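Local coordinates for protein threonine phosphate decarboxylase-like enzyme (Sulfurospirillum multivorans, PDB 6OUX) that decarboxylates L-serine O-phosphate to ethanolamine O-phosphate with pyridoxal phosphate, supplying the linker precursor for norcobamide biosynthesis, at residues 171-177 / 202-208; 192-197 / 229-233; 122-128 / 142-148. One frame throughout, in Å; residues are numbered along the deposited sequence.

Contact 1: residues 171-177 / 202-208; sequences PDTVVLI and VPRIIID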
loop_
_atom_site.group_PDB
_atom_site.type_symbol
_atom_site.label_atom_id
_atom_site.label_comp_id
_atom_site.label_asym_id
_atom_site.label_seq_id
_atom_site.Cartn_x
_atom_site.Cartn_y
_atom_site.Cartn_z
ATOM N N PRO A 171 31.403 0.385 4.355
ATOM C CA PRO A 171 30.113 0.820 3.905
ATOM C C PRO A 171 29.419 1.605 5.006
ATOM O O PRO A 171 29.649 1.374 6.172
ATOM C CB PRO A 171 29.387 -0.507 3.639
ATOM C CG PRO A 171 29.895 -1.389 4.703
ATOM C CD PRO A 171 31.364 -0.979 4.902
ATOM N N ASP A 172 28.557 2.548 4.659
ATOM C CA ASP A 172 27.792 3.155 5.697
ATOM C C ASP A 172 26.554 2.307 6.087
ATOM O O ASP A 172 25.948 2.543 7.147
ATOM C CB ASP A 172 27.340 4.558 5.320
ATOM C CG ASP A 172 26.542 4.598 4.043
ATOM O OD1 ASP A 172 25.336 4.257 4.059
ATOM O OD2 ASP A 172 27.118 4.996 2.995
ATOM N N THR A 173 26.122 1.406 5.195
ATOM C CA THR A 173 24.870 0.625 5.383
ATOM C C THR A 173 25.161 -0.813 4.961
ATOM O O THR A 173 25.844 -1.071 3.937
ATOM C CB THR A 173 23.740 1.191 4.524
ATOM O OG1 THR A 173 23.583 2.592 4.808
ATOM C CG2 THR A 173 22.352 0.463 4.769
ATOM N N VAL A 174 24.721 -1.745 5.781
ATOM C CA VAL A 174 24.766 -3.158 5.439
ATOM C C VAL A 174 23.327 -3.745 5.482
ATOM O O VAL A 174 22.494 -3.265 6.268
ATOM C CB VAL A 174 25.674 -3.804 6.491
ATOM C CG1 VAL A 174 25.421 -5.242 6.719
ATOM C CG2 VAL A 174 27.155 -3.445 6.198
ATOM N N VAL A 175 23.041 -4.694 4.581
ATOM C CA VAL A 175 21.756 -5.502 4.610
ATOM C C VAL A 175 22.049 -6.986 4.847
ATOM O O VAL A 175 22.810 -7.576 4.106
ATOM C CB VAL A 175 20.966 -5.374 3.335
ATOM C CG1 VAL A 175 19.609 -6.128 3.419
ATOM C CG2 VAL A 175 20.744 -3.922 2.981
ATOM N N LEU A 176 21.510 -7.546 5.948
ATOM C CA LEU A 176 21.603 -8.950 6.251
ATOM C C LEU A 176 20.151 -9.497 6.242
ATOM O O LEU A 176 19.185 -8.846 6.684
ATOM C CB LEU A 176 22.259 -9.217 7.599
ATOM C CG LEU A 176 23.691 -8.678 7.834
ATOM C CD1 LEU A 176 24.185 -8.892 9.248
ATOM C CD2 LEU A 176 24.660 -9.354 6.877
ATOM N N ILE A 177 19.981 -10.637 5.628
ATOM C CA ILE A 177 18.696 -11.317 5.586
ATOM C C ILE A 177 18.874 -12.595 6.437
ATOM O O ILE A 177 19.699 -13.439 6.083
ATOM C CB ILE A 177 18.298 -11.687 4.192
ATOM C CG1 ILE A 177 18.536 -10.546 3.191
ATOM C CG2 ILE A 177 16.821 -12.179 4.148
ATOM C CD1 ILE A 177 17.749 -9.299 3.433
ATOM N N VAL A 202 29.636 0.589 12.017
ATOM C CA VAL A 202 28.788 0.825 10.852
ATOM C C VAL A 202 27.541 1.679 11.262
ATOM O O VAL A 202 26.856 1.357 12.244
ATOM C CB VAL A 202 28.341 -0.558 10.210
ATOM C CG1 VAL A 202 27.424 -0.325 9.035
ATOM C CG2 VAL A 202 29.553 -1.406 9.850
ATOM N N PRO A 203 27.186 2.717 10.468
ATOM C CA PRO A 203 26.042 3.520 10.771
ATOM C C PRO A 203 24.676 2.753 10.830
ATOM O O PRO A 203 23.864 2.945 11.749
ATOM C CB PRO A 203 26.068 4.540 9.653
ATOM C CG PRO A 203 27.538 4.741 9.384
ATOM C CD PRO A 203 27.988 3.331 9.397
ATOM N N ARG A 204 24.447 1.860 9.879
ATOM C CA ARG A 204 23.149 1.189 9.738
ATOM C C ARG A 204 23.368 -0.255 9.399
ATOM O O ARG A 204 23.967 -0.545 8.357
ATOM C CB ARG A 204 22.307 1.859 8.606
ATOM C CG ARG A 204 21.714 3.237 8.973
ATOM C CD ARG A 204 21.237 3.945 7.728
ATOM N NE ARG A 204 22.386 4.359 6.968
ATOM C CZ ARG A 204 23.096 5.465 7.248
ATOM N NH1 ARG A 204 22.762 6.271 8.255
ATOM N NH2 ARG A 204 24.164 5.774 6.526
ATOM N N ILE A 205 22.876 -1.153 10.266
ATOM C CA ILE A 205 22.904 -2.559 10.005
ATOM C C ILE A 205 21.438 -2.992 9.980
ATOM O O ILE A 205 20.781 -3.041 11.046
ATOM C CB ILE A 205 23.698 -3.358 11.080
ATOM C CG1 ILE A 205 25.168 -2.878 11.089
ATOM C CG2 ILE A 205 23.528 -4.841 10.768
ATOM C CD1 ILE A 205 26.031 -3.564 12.099
ATOM N N ILE A 206 20.958 -3.236 8.762
ATOM C CA ILE A 206 19.584 -3.580 8.475
ATOM C C ILE A 206 19.475 -5.063 8.464
ATOM O O ILE A 206 20.226 -5.740 7.748
ATOM C CB ILE A 206 19.134 -3.081 7.094
ATOM C CG1 ILE A 206 19.086 -1.547 7.105
ATOM C CG2 ILE A 206 17.784 -3.691 6.753
ATOM C CD1 ILE A 206 19.138 -0.944 5.730
ATOM N N ILE A 207 18.591 -5.593 9.300
ATOM C CA ILE A 207 18.432 -7.047 9.395
ATOM C C ILE A 207 16.996 -7.370 9.067
ATOM O O ILE A 207 16.071 -7.030 9.845
ATOM C CB ILE A 207 18.758 -7.584 10.818
ATOM C CG1 ILE A 207 20.150 -7.142 11.265
ATOM C CG2 ILE A 207 18.631 -9.087 10.810
ATOM C CD1 ILE A 207 20.573 -7.478 12.693
ATOM N N ASP A 208 16.811 -8.059 7.952
ATOM C CA ASP A 208 15.513 -8.594 7.524
ATOM C C ASP A 208 15.287 -9.985 8.145
ATOM O O ASP A 208 15.878 -11.007 7.698
ATOM C CB ASP A 208 15.392 -8.608 6.005
ATOM C CG ASP A 208 14.050 -9.117 5.521
ATOM O OD1 ASP A 208 13.145 -9.484 6.300
ATOM O OD2 ASP A 208 13.916 -9.157 4.286
#

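Contact 2: residues 192-197 / 229-233; sequences MHILLK and LFDMY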
loop_
_atom_site.group_PDB
_atom_site.type_symbol
_atom_site.label_atom_id
_atom_site.label_comp_id
_atom_site.label_asym_id
_atom_site.label_seq_id
_atom_site.Cartn_x
_atom_site.Cartn_y
_atom_site.Cartn_z
ATOM N N MET A 192 25.226 -13.816 15.738
ATOM C CA MET A 192 24.796 -12.461 15.426
ATOM C C MET A 192 25.350 -11.449 16.446
ATOM O O MET A 192 25.715 -10.340 16.043
ATOM C CB MET A 192 23.236 -12.299 15.343
ATOM C CG MET A 192 22.581 -12.707 14.035
ATOM S SD MET A 192 23.215 -11.979 12.460
ATOM C CE MET A 192 23.391 -10.409 12.996
ATOM N N HIS A 193 25.334 -11.789 17.748
ATOM C CA HIS A 193 25.910 -10.882 18.812
ATOM C C HIS A 193 27.413 -10.538 18.544
ATOM O O HIS A 193 27.821 -9.371 18.512
ATOM C CB HIS A 193 25.774 -11.540 20.225
ATOM C CG HIS A 193 24.442 -11.340 20.854
ATOM N ND1 HIS A 193 23.982 -10.097 21.243
ATOM C CD2 HIS A 193 23.477 -12.234 21.197
ATOM C CE1 HIS A 193 22.766 -10.235 21.746
ATOM N NE2 HIS A 193 22.436 -11.517 21.723
ATOM N N ILE A 194 28.192 -11.574 18.283
ATOM C CA ILE A 194 29.622 -11.422 17.924
ATOM C C ILE A 194 29.822 -10.526 16.722
ATOM O O ILE A 194 30.579 -9.549 16.780
ATOM C CB ILE A 194 30.281 -12.789 17.674
ATOM C CG1 ILE A 194 30.268 -13.586 18.965
ATOM C CG2 ILE A 194 31.722 -12.634 17.173
ATOM C CD1 ILE A 194 30.434 -15.057 18.703
ATOM N N LEU A 195 29.089 -10.797 15.654
ATOM C CA LEU A 195 29.137 -9.958 14.443
ATOM C C LEU A 195 28.807 -8.516 14.761
ATOM O O LEU A 195 29.577 -7.591 14.398
ATOM C CB LEU A 195 28.225 -10.532 13.356
ATOM C CG LEU A 195 28.073 -9.772 12.019
ATOM C CD1 LEU A 195 27.658 -10.729 10.907
ATOM C CD2 LEU A 195 27.093 -8.578 12.087
ATOM N N LEU A 196 27.673 -8.307 15.468
ATOM C CA LEU A 196 27.202 -6.923 15.734
ATOM C C LEU A 196 28.099 -6.141 16.704
ATOM O O LEU A 196 28.276 -4.934 16.576
ATOM C CB LEU A 196 25.755 -6.893 16.295
ATOM C CG LEU A 196 24.692 -7.378 15.313
ATOM C CD1 LEU A 196 23.363 -7.483 16.013
ATOM C CD2 LEU A 196 24.611 -6.461 14.103
ATOM N N LYS A 197 28.676 -6.817 17.654
ATOM C CA LYS A 197 29.667 -6.146 18.479
ATOM C C LYS A 197 30.848 -5.587 17.639
ATOM O O LYS A 197 31.240 -4.419 17.803
ATOM C CB LYS A 197 30.191 -7.085 19.542
ATOM C CG LYS A 197 29.162 -7.355 20.606
ATOM C CD LYS A 197 29.687 -8.372 21.617
ATOM C CE LYS A 197 29.138 -8.087 23.017
ATOM N NZ LYS A 197 27.650 -7.865 23.019
ATOM N N LEU A 229 18.384 -7.813 19.569
ATOM C CA LEU A 229 19.446 -7.102 18.832
ATOM C C LEU A 229 19.173 -5.626 18.639
ATOM O O LEU A 229 20.087 -4.764 18.825
ATOM C CB LEU A 229 19.720 -7.769 17.499
ATOM C CG LEU A 229 19.907 -9.258 17.547
ATOM C CD1 LEU A 229 20.074 -9.752 16.081
ATOM C CD2 LEU A 229 21.075 -9.719 18.421
ATOM N N PHE A 230 17.930 -5.300 18.314
ATOM C CA PHE A 230 17.507 -3.916 18.265
ATOM C C PHE A 230 17.733 -3.225 19.601
ATOM O O PHE A 230 18.287 -2.100 19.643
ATOM C CB PHE A 230 16.017 -3.812 17.886
ATOM C CG PHE A 230 15.509 -2.380 17.849
ATOM C CD1 PHE A 230 15.978 -1.542 16.914
ATOM C CD2 PHE A 230 14.589 -1.913 18.770
ATOM C CE1 PHE A 230 15.519 -0.249 16.821
ATOM C CE2 PHE A 230 14.128 -0.618 18.721
ATOM C CZ PHE A 230 14.599 0.218 17.756
ATOM N N ASP A 231 17.402 -3.899 20.700
ATOM C CA ASP A 231 17.531 -3.252 22.001
ATOM C C ASP A 231 18.976 -2.997 22.465
ATOM O O ASP A 231 19.229 -1.991 23.169
ATOM C CB ASP A 231 16.801 -4.004 23.088
ATOM C CG ASP A 231 15.313 -3.922 22.972
ATOM O OD1 ASP A 231 14.723 -3.047 22.256
ATOM O OD2 ASP A 231 14.750 -4.810 23.629
ATOM N N MET A 232 19.902 -3.871 22.037
ATOM C CA MET A 232 21.259 -3.858 22.507
ATOM C C MET A 232 22.195 -3.003 21.636
ATOM O O MET A 232 23.126 -2.425 22.153
ATOM C CB MET A 232 21.799 -5.312 22.630
ATOM C CG MET A 232 23.234 -5.428 23.213
ATOM S SD MET A 232 23.715 -7.133 23.600
ATOM C CE MET A 232 22.407 -7.607 24.681
ATOM N N TYR A 233 21.954 -2.918 20.322
ATOM C CA TYR A 233 22.899 -2.354 19.372
ATOM C C TYR A 233 22.302 -1.125 18.699
ATOM O O TYR A 233 21.402 -1.241 17.880
ATOM C CB TYR A 233 23.302 -3.394 18.360
ATOM C CG TYR A 233 23.952 -4.600 18.980
ATOM C CD1 TYR A 233 25.251 -4.526 19.518
ATOM C CD2 TYR A 233 23.241 -5.801 19.139
ATOM C CE1 TYR A 233 25.817 -5.606 20.121
ATOM C CE2 TYR A 233 23.803 -6.858 19.767
ATOM C CZ TYR A 233 25.094 -6.767 20.226
ATOM O OH TYR A 233 25.614 -7.870 20.831
#

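Contact 3: residues 122-128 / 142-148; sequences QKVALMI and CEVVYFP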
loop_
_atom_site.group_PDB
_atom_site.type_symbol
_atom_site.label_atom_id
_atom_site.label_comp_id
_atom_site.label_asym_id
_atom_site.label_seq_id
_atom_site.Cartn_x
_atom_site.Cartn_y
_atom_site.Cartn_z
ATOM N N GLN A 122 25.375 5.967 0.923
ATOM C CA GLN A 122 26.334 6.182 -0.169
ATOM C C GLN A 122 27.260 4.993 -0.468
ATOM O O GLN A 122 27.876 4.928 -1.532
ATOM C CB GLN A 122 27.224 7.375 0.193
ATOM C CG GLN A 122 26.483 8.690 0.214
ATOM C CD GLN A 122 25.877 9.037 -1.143
ATOM O OE1 GLN A 122 24.736 9.510 -1.220
ATOM N NE2 GLN A 122 26.635 8.809 -2.225
ATOM N N LYS A 123 27.379 4.059 0.459
ATOM C CA LYS A 123 27.997 2.788 0.116
ATOM C C LYS A 123 27.258 1.755 0.914
ATOM O O LYS A 123 27.153 1.906 2.112
ATOM C CB LYS A 123 29.443 2.785 0.452
ATOM C CG LYS A 123 30.211 1.586 0.053
ATOM C CD LYS A 123 31.719 1.873 0.185
ATOM C CE LYS A 123 32.509 0.763 -0.453
ATOM N NZ LYS A 123 33.978 0.895 -0.260
ATOM N N VAL A 124 26.794 0.699 0.241
ATOM C CA VAL A 124 26.029 -0.404 0.886
ATOM C C VAL A 124 26.654 -1.769 0.545
ATOM O O VAL A 124 27.131 -1.984 -0.593
ATOM C CB VAL A 124 24.557 -0.331 0.474
ATOM C CG1 VAL A 124 24.404 -0.449 -1.014
ATOM C CG2 VAL A 124 23.703 -1.355 1.261
ATOM N N ALA A 125 26.779 -2.605 1.560
ATOM C CA ALA A 125 27.259 -3.983 1.413
ATOM C C ALA A 125 26.050 -4.930 1.446
ATOM O O ALA A 125 25.255 -4.917 2.419
ATOM C CB ALA A 125 28.269 -4.359 2.466
ATOM N N LEU A 126 25.910 -5.680 0.356
ATOM C CA LEU A 126 24.892 -6.759 0.219
ATOM C C LEU A 126 25.573 -8.097 0.094
ATOM O O LEU A 126 26.737 -8.191 -0.345
ATOM C CB LEU A 126 24.046 -6.551 -1.018
ATOM C CG LEU A 126 23.406 -5.183 -1.241
ATOM C CD1 LEU A 126 22.665 -5.208 -2.587
ATOM C CD2 LEU A 126 22.430 -4.907 -0.120
ATOM N N MET A 127 24.862 -9.163 0.460
ATOM C CA MET A 127 25.380 -10.509 0.195
ATOM C C MET A 127 24.825 -11.005 -1.128
ATOM O O MET A 127 23.768 -10.571 -1.581
ATOM C CB MET A 127 25.009 -11.472 1.324
ATOM C CG MET A 127 25.643 -11.176 2.698
ATOM S SD MET A 127 24.840 -12.325 3.871
ATOM C CE MET A 127 23.068 -11.817 3.899
ATOM N N ILE A 128 25.498 -11.984 -1.685
ATOM C CA ILE A 128 25.068 -12.649 -2.895
ATOM C C ILE A 128 25.272 -14.165 -2.693
ATOM O O ILE A 128 26.327 -14.601 -2.215
ATOM C CB ILE A 128 25.913 -12.086 -4.075
ATOM C CG1 ILE A 128 25.548 -12.702 -5.393
ATOM C CG2 ILE A 128 27.387 -12.403 -3.877
ATOM C CD1 ILE A 128 26.398 -12.169 -6.535
ATOM N N CYS A 142 25.451 6.215 -5.258
ATOM C CA CYS A 142 25.732 5.222 -4.221
ATOM C C CYS A 142 26.461 4.038 -4.800
ATOM O O CYS A 142 26.089 3.511 -5.840
ATOM C CB CYS A 142 24.428 4.746 -3.584
ATOM S SG CYS A 142 24.615 3.561 -2.231
ATOM N N GLU A 143 27.512 3.643 -4.135
ATOM C CA GLU A 143 28.206 2.407 -4.447
ATOM C C GLU A 143 27.530 1.178 -3.797
ATOM O O GLU A 143 27.003 1.277 -2.691
ATOM C CB GLU A 143 29.604 2.496 -3.884
ATOM C CG GLU A 143 30.436 3.639 -4.440
ATOM C CD GLU A 143 31.860 3.645 -3.892
ATOM O OE1 GLU A 143 32.344 2.584 -3.442
ATOM O OE2 GLU A 143 32.489 4.719 -3.919
ATOM N N VAL A 144 27.557 0.043 -4.485
ATOM C CA VAL A 144 27.128 -1.264 -3.914
ATOM C C VAL A 144 28.330 -2.226 -3.957
ATOM O O VAL A 144 28.977 -2.320 -4.985
ATOM C CB VAL A 144 25.949 -1.830 -4.709
ATOM C CG1 VAL A 144 25.415 -3.109 -4.077
ATOM C CG2 VAL A 144 24.819 -0.797 -4.796
ATOM N N VAL A 145 28.652 -2.879 -2.866
ATOM C CA VAL A 145 29.692 -3.951 -2.806
ATOM C C VAL A 145 29.013 -5.265 -2.337
ATOM O O VAL A 145 28.007 -5.218 -1.606
ATOM C CB VAL A 145 30.874 -3.587 -1.907
ATOM C CG1 VAL A 145 31.692 -2.458 -2.565
ATOM C CG2 VAL A 145 30.440 -3.215 -0.483
ATOM N N TYR A 146 29.513 -6.404 -2.791
ATOM C CA TYR A 146 28.815 -7.685 -2.599
ATOM C C TYR A 146 29.738 -8.570 -1.849
ATOM O O TYR A 146 30.888 -8.636 -2.207
ATOM C CB TYR A 146 28.466 -8.339 -3.971
ATOM C CG TYR A 146 27.357 -7.633 -4.680
ATOM C CD1 TYR A 146 26.026 -7.868 -4.313
ATOM C CD2 TYR A 146 27.613 -6.649 -5.620
ATOM C CE1 TYR A 146 24.980 -7.219 -4.947
ATOM C CE2 TYR A 146 26.587 -5.952 -6.221
ATOM C CZ TYR A 146 25.263 -6.270 -5.907
ATOM O OH TYR A 146 24.219 -5.623 -6.516
ATOM N N PHE A 147 29.286 -9.172 -0.770
ATOM C CA PHE A 147 29.983 -10.304 -0.134
ATOM C C PHE A 147 29.449 -11.647 -0.733
ATOM O O PHE A 147 28.250 -11.888 -0.668
ATOM C CB PHE A 147 29.722 -10.270 1.383
ATOM C CG PHE A 147 30.471 -11.338 2.137
ATOM C CD1 PHE A 147 31.806 -11.162 2.446
ATOM C CD2 PHE A 147 29.850 -12.524 2.491
ATOM C CE1 PHE A 147 32.524 -12.144 3.076
ATOM C CE2 PHE A 147 30.558 -13.520 3.140
ATOM C CZ PHE A 147 31.897 -13.324 3.432
ATOM N N PRO A 148 30.322 -12.489 -1.350
ATOM C CA PRO A 148 29.835 -13.730 -1.999
ATOM C C PRO A 148 29.697 -14.853 -1.033
ATOM O O PRO A 148 30.626 -15.152 -0.364
ATOM C CB PRO A 148 30.943 -14.044 -3.017
ATOM C CG PRO A 148 32.178 -13.446 -2.402
ATOM C CD PRO A 148 31.708 -12.176 -1.776
#

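Contact 1: residues 171-177 / 202-208
Two donors converge on Asp172 OD1: the guanidinium NH2 of Arg204, 3.1 Å away in a salt bridge, and the neighbouring hydroxyl Thr173 OG1, 2.5 Å from the same oxygen. OD1 lies in the guanidinium plane, but NH2 stands well above the carboxylate plane; the two planes are 58° apart. Beside it, Arg204 NE points straight at Thr173 OG1 (3.0 Å, 169° at the hydrogen), so the threonine oxygen accepts from the arginine while donating to the aspartate. A bend in the arginine chain at chi3 (-71°) brings NE and NH2 back over the first residues of the strand pair, toward Asp172 and Thr173, and Pro203 CB lies against one guanidinium face. The second carboxylate oxygen, Asp172 OD2, is taken by the backbone N atoms of Gln122 and Lys123. Putting a leucine in place of Arg204 would probably leave the Asp172 carboxylate without its charged mate and Thr173 OG1 without its NE donor.

Past this cluster the two strands run parallel. Val174 and Leu176 each donate and accept a backbone hydrogen bond, ending with Asp208 N to Leu176 O at 2.8 Å. On the arginine's face, Thr173 CG2 packs on Ile206 CD1 at 3.6 Å, and farther along Ile177 CD1 touches Asp208 CB at 3.6 Å. Val174 and Leu176 face the other way, onto helix 159-169. The strands are the two ends of a beta-alpha-beta unit completed by helix 189-198, inside the large sheet of a fold-type I pyridoxal phosphate enzyme.

The arginine-centred charge network sits at the strand starts, while at the other end the buried Asp208 carboxylate is bonded to Ser210 beside the apolar Ile177, itself close to Asn181, which probably binds O-phospho-L-serine.

Contact 2: residues 192-197 / 229-233
Tyr233, the first residue beyond helix 227-232, lays its ring flat under Leu196: the leucine CB stands 3.8 Å from the ring centroid, almost exactly on the ring normal, in a CH-pi contact. Leu196 CD1 reaches farther along the same ring to Tyr233 CD2, 3.6 Å off, and Met232 CG lies over the opposite face, toward its rim. With its CG set away from its own carbonyl carbon (chi1 -60°), the tyrosine carries its hydroxyl across to the other helix. There OH lies at the edge of the His193 imidazole, 2.8 Å from ND1 in a nearly straight hydrogen bond, and Lys197 NZ donates a second hydrogen bond to the same OH, at 3.0 Å. The two rings meet rim to rim with planes 52° apart, neither stacking on the other.

Both helices pack on the same side of the large sheet of the aminotransferase-like fold, helix 189-198 as the crossover between strands 173-177 and 204-208, and Leu229 sits where they meet above Ile207 of the latter strand. Its two methyl branches divide the work. CD2 lies over a face of the His193 ring, 4.0 Å from the centroid, while CD1 meets Met192 CB at 4.1 Å. Leu229 CB backs onto Leu196 CD1 at 3.9 Å. At the more exposed margin, Met232 SD approaches the imidazole obliquely, 3.7 Å from His193 CE1.

Contact 3: residues 122-128 / 142-148
Lys123 stretches out beside Glu143 and ends beyond it. From CB the chain leaves with CG opposite the backbone N (chi1 -175°) and stays extended to the end. CG brushes Glu143 CB at 4.1 Å; CD comes next to the carboxylate oxygen OE1; CE touches that same Glu143 OE1 at 3.5 Å and also Val145 CG1 at 3.9 Å. The ammonium NZ makes a long salt bridge to Glu143 OE1, 4.0 Å away; its stronger partner is Glu169 OE1 on helix 159-169. The lysine therefore packs its methylenes along one acid and gives its charge chiefly to another.

Beneath, strands 123-128 and 143-148 run parallel, their short axes crossing at 35°, joined by six backbone hydrogen bonds. Val145 N to Val124 O and Leu126 N to Val145 O form the straight middle of this ladder. At its start, Glu143 N stands well above the carbonyl plane of Gln122. On the face away from Lys123, Val124 CG1 lies side by side with Val144 CG2 at 3.8 Å, and Leu126 CD1 touches both Val144 CG1 (3.8 Å) and the ring atom Tyr146 CE1 (3.9 Å). At the far end Ile128 CG2 presses on Pro148 CA, 3.4 Å off. Phe147 turns its ring from the neighbouring strand to meet Tyr162 edge-to-face and Phe165, both of helix 159-169.

Strand 143-148 is an outer strand of the large sheet within this chain. Its chemistry suits that margin: apolar pairs hold both faces, and the Lys123 face adds a charged pair at its start, where Glu143, an exposed acid at the border, is probably more a weak electrostatic neighbour for Lys123 than a firm anchor.

In the fold
Contacts 1 and 3 belong to one sheet: strands 173-177 and 123-128 are neighbours in it, and Asp172 ties the two pairs together at their starts. Contact 1 is the more deeply buried, with a tight ionic cluster only at its beginning; contact 3, at the sheet's border, has more exposed residues and a looser charge pair. Contact 2 joins a helix to the end of another helix and the residue after it, mixing buried leucines with a polar group at its outer rim. It rests on contact 1, Leu196 on Ile205 and Met192 and Leu229 on Ile207, but does not touch contact 3. Helix 159-169 packs on the sheet side chains of contacts 1 and 3, and on Leu195 of helix 189-198.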